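Local coordinates for putative alpha KG dependent 2,4-D dioxygenase (PDB 5J92), which binds iron(II) and probably catalyses a 2-oxoglutarate-dependent oxidation, as a member of the TfdA/TauD dioxygenase family, at residues I20-H25 / P49-P54. Sequence-based numbering, arbitrary orientation.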
# COMPACT_ATOMS: atom_id res chain seq x y z
N ILE A 20 10.91 -9.64 16.27
CA ILE A 20 9.52 -9.20 16.41
C ILE A 20 8.75 -10.07 17.40
O ILE A 20 7.96 -9.55 18.20
CB ILE A 20 8.81 -9.19 15.05
CG1 ILE A 20 9.47 -8.19 14.10
CG2 ILE A 20 7.31 -8.86 15.25
CD1 ILE A 20 8.90 -8.24 12.70
N ALA A 21 8.94 -11.38 17.35
CA ALA A 21 8.03 -12.30 18.01
C ALA A 21 8.80 -13.43 18.67
O ALA A 21 9.83 -13.88 18.17
CB ALA A 21 7.01 -12.90 17.02
N ALA A 22 8.26 -13.90 19.80
CA ALA A 22 8.83 -15.04 20.51
C ALA A 22 7.72 -15.80 21.21
O ALA A 22 6.75 -15.20 21.70
CB ALA A 22 9.88 -14.60 21.53
N ARG A 23 7.91 -17.11 21.31
CA ARG A 23 7.07 -17.95 22.15
C ARG A 23 7.62 -18.01 23.56
O ARG A 23 8.84 -17.96 23.79
CB ARG A 23 6.99 -19.37 21.57
CG ARG A 23 6.08 -19.47 20.33
CD ARG A 23 5.94 -20.90 19.80
NE ARG A 23 4.90 -20.96 18.77
CZ ARG A 23 5.06 -20.58 17.51
NH1 ARG A 23 6.25 -20.13 17.10
NH2 ARG A 23 4.05 -20.66 16.65
N ILE A 24 6.71 -18.10 24.52
CA ILE A 24 7.06 -18.25 25.92
C ILE A 24 6.41 -19.53 26.38
O ILE A 24 5.18 -19.63 26.44
CB ILE A 24 6.60 -17.05 26.76
CG1 ILE A 24 7.42 -15.83 26.35
CG2 ILE A 24 6.81 -17.35 28.23
CD1 ILE A 24 6.94 -14.56 26.97
N HIS A 25 7.23 -20.54 26.64
CA HIS A 25 6.77 -21.86 27.00
C HIS A 25 6.70 -21.98 28.51
O HIS A 25 7.26 -21.16 29.24
CB HIS A 25 7.71 -22.94 26.45
CG HIS A 25 7.89 -22.88 24.98
ND1 HIS A 25 6.93 -23.32 24.09
CD2 HIS A 25 8.94 -22.46 24.22
CE1 HIS A 25 7.37 -23.15 22.85
NE2 HIS A 25 8.58 -22.63 22.91
N PRO A 49 8.12 -7.50 20.81
CA PRO A 49 6.80 -6.90 21.09
C PRO A 49 5.61 -7.83 20.80
O PRO A 49 4.47 -7.48 21.19
CB PRO A 49 6.77 -5.66 20.19
CG PRO A 49 7.78 -5.91 19.15
CD PRO A 49 8.86 -6.75 19.78
N VAL A 50 5.83 -8.97 20.15
CA VAL A 50 4.81 -10.01 19.96
C VAL A 50 5.23 -11.22 20.78
O VAL A 50 6.32 -11.78 20.55
CB VAL A 50 4.61 -10.41 18.49
CG1 VAL A 50 3.53 -11.52 18.37
CG2 VAL A 50 4.27 -9.20 17.61
N LEU A 51 4.41 -11.61 21.75
CA LEU A 51 4.65 -12.78 22.59
C LEU A 51 3.52 -13.78 22.38
O LEU A 51 2.33 -13.42 22.42
CB LEU A 51 4.77 -12.38 24.07
CG LEU A 51 5.94 -11.48 24.47
CD1 LEU A 51 5.86 -11.10 25.94
CD2 LEU A 51 7.26 -12.17 24.19
N ILE A 52 3.91 -15.04 22.18
CA ILE A 52 3.00 -16.14 21.87
C ILE A 52 3.07 -17.13 23.01
O ILE A 52 4.15 -17.68 23.29
CB ILE A 52 3.38 -16.82 20.55
CG1 ILE A 52 3.40 -15.81 19.41
CG2 ILE A 52 2.46 -18.00 20.28
CD1 ILE A 52 4.53 -16.06 18.44
N PHE A 53 1.94 -17.39 23.66
CA PHE A 53 1.88 -18.40 24.71
C PHE A 53 1.11 -19.60 24.16
O PHE A 53 -0.13 -19.53 24.03
CB PHE A 53 1.21 -17.85 25.97
CG PHE A 53 1.85 -16.57 26.48
CD1 PHE A 53 1.45 -15.33 25.99
CD2 PHE A 53 2.83 -16.61 27.46
CE1 PHE A 53 2.02 -14.16 26.45
CE2 PHE A 53 3.41 -15.44 27.93
CZ PHE A 53 3.01 -14.22 27.43
N PRO A 54 1.77 -20.68 23.78
CA PRO A 54 1.06 -21.80 23.14
C PRO A 54 0.14 -22.53 24.10
O PRO A 54 0.36 -22.57 25.32
CB PRO A 54 2.20 -22.73 22.68
CG PRO A 54 3.44 -21.87 22.64
CD PRO A 54 3.24 -20.87 23.77
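A21-R23 pair with V50-I52 as parallel neighbours in the mixed sheet of this TauD/TfdA-type, cupin-clan fold; helix 35-47 links the two strands in a beta-alpha-beta unit. Four backbone hydrogen bonds make the ladder: V50 N to I20 O, A22 N to V50 O, I52 N to A22 O and I24 N to I52 O. A22, V50 and I52 each turn both N-H and C=O to the opposite strand, as a parallel ladder requires. Strand 261-265 continues the sheet antiparallel beyond 50-53, and strand 12-15 does so beyond 21-25. A21, R23, V50 and I52 share one face, where A21 and I52 also meet Y252 of the second sheet and V50 meets F151; V50 lies about 7 Å, side chain to side chain, from the iron ligand H271. The side chain of R23 is extended from CG to NE and slants across I52, with CG 3.8 Å from I52 CB. On the face of A22 and L51, I24 and F53 stand side by side. With its CG1 branch beside the backbone N (chi1 -68°), I24 carries CD1 between L51 and the phenyl ring, which F66 meets edge-to-face. I24 CD1 ends 3.7 Å from L51 CD2 and 3.8 Å from F53 CE2.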